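Local coordinates for protein phosphodiesterase (Trypanosoma brucei brucei, PDB 5H2Q) that binds a zinc and a magnesium ion within an all-helical phosphodiesterase fold of the HD clan and here holds the ligand LLI in its pocket, at residues 264-269 with 282-287; 59-64 with 117-122; 238-243 with 304-309. All blocks are in the same frame, centred on the assembly; numbering follows the deposited sequence.

In the fold
Followed from the N terminus, the chain first closes contact 2, where the short helix 60-63 meets helix 115-127 across a largely helical loop of 52 residues. Contact 3 follows in series: it opens only later, at the end of helix 227-242, and closes on helix 290-312. Contact 1 is nested inside that span, where the loop before helix 290-312 folds back on helix 250-274. Contacts 2 and 3 touch through Leu121 and Met238, while contacts 1 and 2 lie on opposite sides of the chain's centre. Contacts 1 and 3 have no direct touch, yet both border LLI.

Contact 1: residues 264-269 with 282-287; sequences FYRQGD and FDRSKN. With LLI ((4~{a}~{S},8~{a}~{R})-2-cycloheptyl-4-[4-methoxy-3-[2-(2-oxidanylideneimidazolidin-1-yl)ethoxy]phenyl]-4~{a},5,8,8~{a}-tetrahydrophthalazin-1-one), chain E.
Phe264 and Phe282 form the tightly packed end of this contact, as an offset stack with ring centroids 4.6 Å apart and planes inclined by 26°. CE2 of Phe282 lies over the Phe264 ring, toward its rim, while the Gln267 amide covers the opposite face of Phe282; Asn136 and Glu271 hold that amide by hydrogen bonds. Gly268, which has no side chain, brings its CA to 3.0 Å from Phe282 O in a CA-H...O contact, joined by a longer one from Tyr265 CA.

Toward solvent the packing gives way to charge and water. Arg284 places its CA over the face of the Tyr265 ring, 3.9 Å from the centroid. Its chain leaves with CG anti to the backbone N (chi1 170°), then bends twice and returns to the helix, where NE makes a salt bridge with a weak hydrogen bond of 3.2 Å to Asp269 OD2. Glu262 pairs with both Arg284 and Arg266, whose guanidinium planes are almost parallel. Water 1 joins Tyr265 OH (2.7 Å) to Asp283 O (2.8 Å). Beyond, Lys286 N donates to Asp283 OD1 in an Asx motif, and the same oxygen forms a salt bridge with Lys272.

Phe264 CD2 comes within 3.6 Å of LLI C31. The loop between helix 250-274 and helix 290-312, packed beside the pocket, is consistent with the M-loop of this family.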
# COMPACT_ATOMS: atom_id res chain seq x y z
N PHE A 264 -4.87 3.95 15.54
CA PHE A 264 -5.76 2.97 16.16
C PHE A 264 -6.37 3.52 17.45
O PHE A 264 -7.57 3.42 17.64
CB PHE A 264 -5.03 1.64 16.39
CG PHE A 264 -4.92 0.71 15.20
CD1 PHE A 264 -5.13 1.18 13.90
CD2 PHE A 264 -4.56 -0.62 15.36
CE1 PHE A 264 -5.01 0.33 12.80
CE2 PHE A 264 -4.44 -1.47 14.26
CZ PHE A 264 -4.67 -0.99 12.98
N TYR A 265 -5.54 4.19 18.28
CA TYR A 265 -5.99 4.81 19.53
C TYR A 265 -7.01 5.91 19.30
O TYR A 265 -7.95 6.05 20.09
CB TYR A 265 -4.78 5.33 20.34
CG TYR A 265 -3.97 4.27 21.03
CD1 TYR A 265 -4.38 2.94 21.04
CD2 TYR A 265 -2.79 4.58 21.70
CE1 TYR A 265 -3.67 1.96 21.73
CE2 TYR A 265 -2.06 3.62 22.38
CZ TYR A 265 -2.50 2.30 22.39
OH TYR A 265 -1.76 1.34 23.03
N ARG A 266 -6.85 6.70 18.22
CA ARG A 266 -7.82 7.74 17.89
C ARG A 266 -9.16 7.13 17.50
O ARG A 266 -10.21 7.71 17.78
CB ARG A 266 -7.32 8.66 16.77
CG ARG A 266 -6.11 9.46 17.19
CD ARG A 266 -5.78 10.56 16.22
NE ARG A 266 -4.50 11.17 16.57
CZ ARG A 266 -3.93 12.16 15.90
NH1 ARG A 266 -4.52 12.67 14.82
NH2 ARG A 266 -2.77 12.65 16.29
N GLN A 267 -9.13 5.96 16.83
CA GLN A 267 -10.38 5.28 16.48
C GLN A 267 -11.06 4.84 17.79
O GLN A 267 -12.26 5.07 17.96
CB GLN A 267 -10.14 4.07 15.58
CG GLN A 267 -11.43 3.24 15.40
CD GLN A 267 -11.35 2.15 14.37
OE1 GLN A 267 -10.64 2.25 13.38
NE2 GLN A 267 -12.12 1.09 14.58
N GLY A 268 -10.28 4.22 18.67
CA GLY A 268 -10.76 3.73 19.97
C GLY A 268 -11.36 4.84 20.80
O GLY A 268 -12.39 4.63 21.45
N ASP A 269 -10.76 6.06 20.76
CA ASP A 269 -11.32 7.21 21.49
C ASP A 269 -12.67 7.62 20.86
O ASP A 269 -13.63 7.91 21.58
CB ASP A 269 -10.35 8.41 21.51
CG ASP A 269 -9.05 8.22 22.29
OD1 ASP A 269 -8.93 7.20 23.01
OD2 ASP A 269 -8.13 9.04 22.11
N PHE A 282 -7.19 -0.87 20.06
CA PHE A 282 -7.60 0.51 19.81
C PHE A 282 -7.83 1.35 21.10
O PHE A 282 -8.17 2.53 21.00
CB PHE A 282 -8.85 0.53 18.91
CG PHE A 282 -8.74 -0.27 17.62
CD1 PHE A 282 -8.94 -1.65 17.61
CD2 PHE A 282 -8.44 0.36 16.42
CE1 PHE A 282 -8.83 -2.38 16.43
CE2 PHE A 282 -8.33 -0.37 15.23
CZ PHE A 282 -8.52 -1.74 15.25
N ASP A 283 -7.59 0.77 22.29
CA ASP A 283 -7.79 1.41 23.59
C ASP A 283 -6.61 2.30 24.07
O ASP A 283 -5.57 1.78 24.45
CB ASP A 283 -8.13 0.32 24.62
CG ASP A 283 -9.07 0.76 25.71
OD1 ASP A 283 -8.80 1.81 26.33
OD2 ASP A 283 -10.06 0.05 25.96
N ARG A 284 -6.77 3.63 24.02
CA ARG A 284 -5.73 4.63 24.36
C ARG A 284 -5.41 4.68 25.85
O ARG A 284 -4.23 4.55 26.20
CB ARG A 284 -6.11 6.02 23.81
CG ARG A 284 -5.26 7.19 24.29
CD ARG A 284 -4.33 7.69 23.22
NE ARG A 284 -5.06 8.28 22.10
CZ ARG A 284 -4.58 9.26 21.33
NH1 ARG A 284 -3.38 9.78 21.58
NH2 ARG A 284 -5.30 9.73 20.33
N SER A 285 -6.43 4.91 26.71
CA SER A 285 -6.32 4.98 28.17
C SER A 285 -5.75 3.68 28.76
O SER A 285 -4.79 3.74 29.53
CB SER A 285 -7.66 5.34 28.81
OG SER A 285 -8.63 4.35 28.52
N LYS A 286 -6.32 2.51 28.36
CA LYS A 286 -5.80 1.19 28.74
C LYS A 286 -4.51 1.09 27.94
O LYS A 286 -4.46 1.63 26.83
CB LYS A 286 -6.77 0.07 28.30
CG LYS A 286 -6.22 -1.35 28.41
CD LYS A 286 -6.63 -2.22 27.22
CE LYS A 286 -7.55 -3.36 27.61
NZ LYS A 286 -8.93 -2.90 27.93
N ASN A 287 -3.45 0.47 28.48
CA ASN A 287 -2.25 0.46 27.67
C ASN A 287 -1.51 -0.86 27.56
O ASN A 287 -1.29 -1.58 28.54
CB ASN A 287 -1.31 1.56 28.07
CG ASN A 287 -1.56 2.77 27.22
OD1 ASN A 287 -1.46 2.73 25.98
ND2 ASN A 287 -1.78 3.90 27.86
C2 LLI E . 0.13 -3.11 12.41
C3 LLI E . 1.11 -2.35 11.74
O1 LLI E . 0.40 -3.42 13.72
C12 LLI E . -2.92 -2.76 8.41
C14 LLI E . -4.44 -2.46 8.40
C15 LLI E . -5.28 -3.62 8.93
C16 LLI E . -2.57 -3.87 7.41
C17 LLI E . -3.27 -3.71 6.09
C18 LLI E . -4.89 -2.04 6.99
C19 LLI E . -4.38 -2.98 5.93
C21 LLI E . -5.28 -5.46 10.63
C22 LLI E . -5.49 -5.11 12.16
C23 LLI E . -4.44 -6.75 10.40
C24 LLI E . -6.20 -6.14 13.04
C25 LLI E . -4.91 -8.07 11.02
C26 LLI E . -4.64 -8.23 12.52
C27 LLI E . -5.33 -7.30 13.53
C28 LLI E . -0.56 -4.21 14.43
C29 LLI E . -0.08 -4.31 15.85
C4 LLI E . -1.07 -3.40 11.77
C5 LLI E . 0.86 -1.87 10.45
C6 LLI E . -1.31 -2.93 10.48
C7 LLI E . -0.34 -2.16 9.84
O8 LLI E . 2.28 -2.14 12.43
C9 LLI E . 3.21 -1.19 11.91
C10 LLI E . -2.60 -3.24 9.82
N11 LLI E . -3.45 -3.96 10.54
N13 LLI E . -4.66 -4.29 9.98
O20 LLI E . -6.36 -3.93 8.46
N30 LLI E . -0.38 -3.11 16.64
C31 LLI E . -1.67 -2.42 16.58
C32 LLI E . 0.58 -2.30 17.20
C33 LLI E . -1.47 -1.24 17.53
N34 LLI E . -0.03 -1.22 17.70
O35 LLI E . 1.77 -2.57 17.25
O HOH W 1 -3.63 -0.21 24.21
O HOH W 2 -8.91 4.53 22.70
O HOH W 3 -9.24 6.68 25.67

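Contact 2: residues 59-64 with 117-122; sequences GLPQKF and ECFVLL
Phe119 pushes its ring against the short helix 60-63 and is the hub of a wholly apolar contact. Three kinds of packing can be told apart. The first is aliphatic on aliphatic: Leu60 reaches past Phe119 to set CD1 3.8 Å from Leu122 CD1, the two leucines crossing at about a right angle, with Cys118 CB a more distant neighbour.

The second is aliphatic on aromatic. With CG anti to its own backbone N (chi1 179°), Phe119 sends its ring out from helix 115-127, where CD1 meets Leu60 CB at 3.9 Å and CE1 meets Pro61 CA at 3.7 Å. Pro61 lays its ring, CA included, against CE1 of Phe119, with Pro61 CB and CG each 4.0 Å from that atom.

The third is aromatic on aromatic. Phe64 and Phe119 have nearly parallel planes, 19° apart, but their centroids are 5.7 Å apart and the rings scarcely overlap; they meet at their CD2 atoms, 3.8 Å from each other.

Around this interface, Tyr105 of helix 90-105 touches both Leu60 and Cys118, and Leu183 packs on Phe64. From the same helix as Phe119, Val120 and Leu121 reach helices 185-200 and 227-242, placing helix 115-127 within an all-helical bundle.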
# COMPACT_ATOMS: atom_id res chain seq x y z
N GLY A 59 11.21 3.82 -16.37
CA GLY A 59 10.90 3.79 -17.79
C GLY A 59 9.54 3.16 -18.06
O GLY A 59 9.12 3.08 -19.22
N LEU A 60 8.83 2.70 -17.00
CA LEU A 60 7.53 2.07 -17.18
C LEU A 60 6.45 3.03 -17.75
O LEU A 60 5.80 2.67 -18.72
CB LEU A 60 7.03 1.40 -15.89
CG LEU A 60 7.79 0.15 -15.46
CD1 LEU A 60 7.43 -0.25 -14.00
CD2 LEU A 60 7.51 -1.02 -16.42
N PRO A 61 6.17 4.20 -17.15
CA PRO A 61 5.09 5.05 -17.71
C PRO A 61 5.29 5.36 -19.20
O PRO A 61 4.36 5.25 -19.99
CB PRO A 61 5.15 6.34 -16.87
CG PRO A 61 5.99 6.04 -15.70
CD PRO A 61 6.78 4.80 -15.95
N GLN A 62 6.54 5.67 -19.58
CA GLN A 62 6.95 6.00 -20.96
C GLN A 62 6.61 4.87 -21.93
O GLN A 62 6.05 5.11 -23.00
CB GLN A 62 8.45 6.31 -21.02
CG GLN A 62 8.91 7.50 -20.15
CD GLN A 62 9.40 7.09 -18.77
OE1 GLN A 62 8.78 6.25 -18.11
NE2 GLN A 62 10.45 7.72 -18.26
N LYS A 63 6.88 3.61 -21.51
CA LYS A 63 6.58 2.41 -22.30
C LYS A 63 5.09 2.23 -22.53
O LYS A 63 4.73 1.58 -23.52
CB LYS A 63 7.11 1.15 -21.59
CG LYS A 63 8.60 1.03 -21.63
CD LYS A 63 9.07 -0.19 -20.80
CE LYS A 63 10.58 -0.18 -20.80
NZ LYS A 63 11.18 -1.24 -19.96
N PHE A 64 4.24 2.77 -21.64
CA PHE A 64 2.80 2.61 -21.77
C PHE A 64 2.09 3.90 -22.17
O PHE A 64 0.87 3.97 -22.08
CB PHE A 64 2.18 1.96 -20.51
CG PHE A 64 2.79 0.58 -20.34
CD1 PHE A 64 2.54 -0.43 -21.28
CD2 PHE A 64 3.69 0.32 -19.31
CE1 PHE A 64 3.17 -1.68 -21.17
CE2 PHE A 64 4.32 -0.93 -19.21
CZ PHE A 64 4.08 -1.91 -20.16
N GLU A 117 1.83 -5.28 -16.00
CA GLU A 117 1.33 -5.57 -14.64
C GLU A 117 2.19 -4.89 -13.54
O GLU A 117 1.67 -4.48 -12.51
CB GLU A 117 1.20 -7.07 -14.42
CG GLU A 117 0.06 -7.68 -15.21
CD GLU A 117 0.19 -9.18 -15.40
OE1 GLU A 117 1.28 -9.74 -15.10
OE2 GLU A 117 -0.82 -9.79 -15.78
N CYS A 118 3.50 -4.78 -13.78
CA CYS A 118 4.41 -4.09 -12.85
C CYS A 118 4.02 -2.62 -12.77
O CYS A 118 3.88 -2.08 -11.67
CB CYS A 118 5.85 -4.27 -13.28
SG CYS A 118 6.47 -5.97 -13.06
N PHE A 119 3.79 -1.99 -13.93
CA PHE A 119 3.35 -0.59 -13.99
C PHE A 119 2.02 -0.45 -13.25
O PHE A 119 1.88 0.42 -12.39
CB PHE A 119 3.16 -0.16 -15.46
CG PHE A 119 2.68 1.26 -15.60
CD1 PHE A 119 3.31 2.29 -14.91
CD2 PHE A 119 1.59 1.57 -16.41
CE1 PHE A 119 2.88 3.63 -15.07
CE2 PHE A 119 1.14 2.89 -16.53
CZ PHE A 119 1.79 3.91 -15.86
N VAL A 120 1.04 -1.32 -13.56
CA VAL A 120 -0.26 -1.30 -12.90
C VAL A 120 -0.11 -1.41 -11.39
O VAL A 120 -0.75 -0.66 -10.65
CB VAL A 120 -1.21 -2.39 -13.48
CG1 VAL A 120 -2.48 -2.54 -12.63
CG2 VAL A 120 -1.56 -2.08 -14.95
N LEU A 121 0.73 -2.33 -10.90
CA LEU A 121 0.92 -2.51 -9.44
C LEU A 121 1.44 -1.24 -8.75
O LEU A 121 0.95 -0.84 -7.69
CB LEU A 121 1.95 -3.61 -9.20
CG LEU A 121 1.55 -4.96 -8.69
CD1 LEU A 121 2.79 -5.62 -8.10
CD2 LEU A 121 0.48 -4.89 -7.60
N LEU A 122 2.44 -0.58 -9.37
CA LEU A 122 3.03 0.63 -8.78
C LEU A 122 2.02 1.76 -8.74
O LEU A 122 1.91 2.47 -7.73
CB LEU A 122 4.29 1.01 -9.54
CG LEU A 122 5.41 -0.05 -9.45
CD1 LEU A 122 6.54 0.29 -10.39
CD2 LEU A 122 5.94 -0.19 -8.01

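Contact 3: residues 238-243 with 304-309; sequences MKAGDI and PFFQKI. With ZN (zinc ion), chain C; LLI ((4~{a}~{S},8~{a}~{R})-2-cycloheptyl-4-[4-methoxy-3-[2-(2-oxidanylideneimidazolidin-1-yl)ethoxy]phenyl]-4~{a},5,8,8~{a}-tetrahydrophthalazin-1-one), chain E.
Phe306 turns the edge of its ring, not a face, to two backbone carbonyl oxygens where helix 227-242 runs out: CZ lies 3.7 Å from Ala240 O, and CE2 lies 3.8 Å from Ile243 O. One face is covered by its sequence neighbour Phe305, whose CD2 stands over the centre of the Phe306 ring. Phe305 turns its own edge to Ala240, whose CB lies in the ring plane, 3.6 Å from Phe305 CE2. The axes of the two short helical segments stay 11.2 Å apart, at 140° to each other, and the two phenylalanine rings span the distance to the small Ala240 side chain.

Ile243 works in two directions. Its CG1 sits between the backbone N and the carbonyl carbon (chi1 65°), and from there CD1 reaches Phe305 CD2 at 3.6 Å, while CG2 faces LLI, 3.8 Å from C16. The carbon chain of Lys239 crosses Phe305, its NZ being hydrogen-bonded to His207.

On the metal side, Asp242 OD1 binds zinc at 2.2 Å, together with His92, His128 and Asp129, and OD2 accepts a hydrogen bond from zinc-bound water 4. The chemistry therefore divides by side: a carboxylate serves the metal, while apolar groups back the same helix end, with weakly polar ring edges probably easing the two carbonyl oxygens' burial.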
# COMPACT_ATOMS: atom_id res chain seq x y z
N MET A 238 0.55 -6.67 -3.59
CA MET A 238 -0.14 -5.50 -3.02
C MET A 238 -0.30 -5.74 -1.51
O MET A 238 0.03 -4.87 -0.69
CB MET A 238 -1.52 -5.36 -3.69
CG MET A 238 -2.26 -4.05 -3.40
SD MET A 238 -1.35 -2.48 -3.65
CE MET A 238 -0.69 -2.67 -5.29
N LYS A 239 -0.77 -6.94 -1.14
CA LYS A 239 -0.90 -7.28 0.27
C LYS A 239 0.45 -7.20 0.99
O LYS A 239 0.51 -6.68 2.09
CB LYS A 239 -1.46 -8.70 0.40
CG LYS A 239 -2.96 -8.74 0.19
CD LYS A 239 -3.51 -10.17 0.42
CE LYS A 239 -3.30 -10.72 1.82
NZ LYS A 239 -3.63 -9.74 2.90
N ALA A 240 1.55 -7.72 0.37
CA ALA A 240 2.90 -7.69 0.93
C ALA A 240 3.37 -6.27 1.18
O ALA A 240 3.91 -5.98 2.24
CB ALA A 240 3.88 -8.44 0.04
N GLY A 241 3.13 -5.36 0.24
CA GLY A 241 3.50 -3.97 0.48
C GLY A 241 2.72 -3.39 1.64
O GLY A 241 3.29 -2.70 2.49
N ASP A 242 1.42 -3.73 1.75
CA ASP A 242 0.58 -3.23 2.83
C ASP A 242 1.04 -3.67 4.21
O ASP A 242 0.93 -2.89 5.16
CB ASP A 242 -0.87 -3.65 2.61
CG ASP A 242 -1.86 -2.51 2.58
OD1 ASP A 242 -1.47 -1.37 2.95
OD2 ASP A 242 -3.04 -2.79 2.31
N ILE A 243 1.58 -4.90 4.32
CA ILE A 243 2.04 -5.40 5.62
C ILE A 243 3.58 -5.44 5.71
O ILE A 243 4.14 -6.15 6.56
CB ILE A 243 1.37 -6.74 6.02
CG1 ILE A 243 1.75 -7.91 5.07
CG2 ILE A 243 -0.15 -6.57 6.17
CD1 ILE A 243 1.15 -9.33 5.59
N PRO A 304 4.00 -15.69 9.04
CA PRO A 304 3.50 -16.79 8.20
C PRO A 304 3.29 -16.36 6.75
O PRO A 304 3.64 -17.10 5.85
CB PRO A 304 2.17 -17.19 8.86
CG PRO A 304 2.28 -16.69 10.25
CD PRO A 304 3.07 -15.43 10.16
N PHE A 305 2.76 -15.14 6.52
CA PHE A 305 2.53 -14.64 5.16
C PHE A 305 3.84 -14.64 4.32
O PHE A 305 3.85 -15.21 3.23
CB PHE A 305 1.88 -13.25 5.19
CG PHE A 305 1.72 -12.61 3.83
CD1 PHE A 305 0.63 -12.91 3.03
CD2 PHE A 305 2.68 -11.72 3.35
CE1 PHE A 305 0.47 -12.30 1.78
CE2 PHE A 305 2.52 -11.12 2.09
CZ PHE A 305 1.42 -11.41 1.32
N PHE A 306 4.90 -13.98 4.81
CA PHE A 306 6.14 -13.85 4.05
C PHE A 306 6.87 -15.18 3.93
O PHE A 306 7.34 -15.51 2.84
CB PHE A 306 7.06 -12.78 4.61
CG PHE A 306 6.60 -11.37 4.30
CD1 PHE A 306 6.81 -10.81 3.04
CD2 PHE A 306 6.01 -10.59 5.28
CE1 PHE A 306 6.42 -9.49 2.77
CE2 PHE A 306 5.60 -9.27 5.01
CZ PHE A 306 5.84 -8.72 3.76
N GLN A 307 6.94 -15.97 5.02
CA GLN A 307 7.59 -17.28 4.96
C GLN A 307 6.95 -18.16 3.88
O GLN A 307 7.69 -18.75 3.09
CB GLN A 307 7.56 -17.97 6.35
CG GLN A 307 8.31 -19.31 6.43
CD GLN A 307 9.81 -19.12 6.42
OE1 GLN A 307 10.43 -18.73 7.42
NE2 GLN A 307 10.43 -19.37 5.27
N LYS A 308 5.61 -18.23 3.84
CA LYS A 308 4.83 -19.07 2.92
C LYS A 308 4.97 -18.62 1.45
O LYS A 308 5.07 -19.48 0.56
CB LYS A 308 3.35 -19.13 3.32
CG LYS A 308 3.06 -19.94 4.59
CD LYS A 308 1.60 -19.74 5.03
CE LYS A 308 1.21 -20.55 6.25
NZ LYS A 308 -0.19 -20.28 6.66
N ILE A 309 4.92 -17.29 1.20
CA ILE A 309 5.02 -16.83 -0.18
C ILE A 309 6.45 -16.99 -0.71
O ILE A 309 6.59 -17.34 -1.88
CB ILE A 309 4.41 -15.41 -0.43
CG1 ILE A 309 5.28 -14.30 0.18
CG2 ILE A 309 2.94 -15.36 0.03
CD1 ILE A 309 4.77 -12.83 -0.06
ZN ZN C . -2.62 0.46 2.91
C2 LLI E . 0.13 -3.11 12.41
C3 LLI E . 1.11 -2.35 11.74
O1 LLI E . 0.40 -3.42 13.72
C12 LLI E . -2.92 -2.76 8.41
C14 LLI E . -4.44 -2.46 8.40
C15 LLI E . -5.28 -3.62 8.93
C16 LLI E . -2.57 -3.87 7.41
C17 LLI E . -3.27 -3.71 6.09
C18 LLI E . -4.89 -2.04 6.99
C19 LLI E . -4.38 -2.98 5.93
C21 LLI E . -5.28 -5.46 10.63
C22 LLI E . -5.49 -5.11 12.16
C23 LLI E . -4.44 -6.75 10.40
C24 LLI E . -6.20 -6.14 13.04
C25 LLI E . -4.91 -8.07 11.02
C26 LLI E . -4.64 -8.23 12.52
C27 LLI E . -5.33 -7.30 13.53
C28 LLI E . -0.56 -4.21 14.43
C29 LLI E . -0.08 -4.31 15.85
C4 LLI E . -1.07 -3.40 11.77
C5 LLI E . 0.86 -1.87 10.45
C6 LLI E . -1.31 -2.93 10.48
C7 LLI E . -0.34 -2.16 9.84
O8 LLI E . 2.28 -2.14 12.43
C9 LLI E . 3.21 -1.19 11.91
C10 LLI E . -2.60 -3.24 9.82
N11 LLI E . -3.45 -3.96 10.54
N13 LLI E . -4.66 -4.29 9.98
O20 LLI E . -6.36 -3.93 8.46
N30 LLI E . -0.38 -3.11 16.64
C31 LLI E . -1.67 -2.42 16.58
C32 LLI E . 0.58 -2.30 17.20
C33 LLI E . -1.47 -1.24 17.53
N34 LLI E . -0.03 -1.22 17.70
O35 LLI E . 1.77 -2.57 17.25
O HOH W 4 -4.52 -0.82 2.87
O HOH W 5 -2.92 -0.03 5.03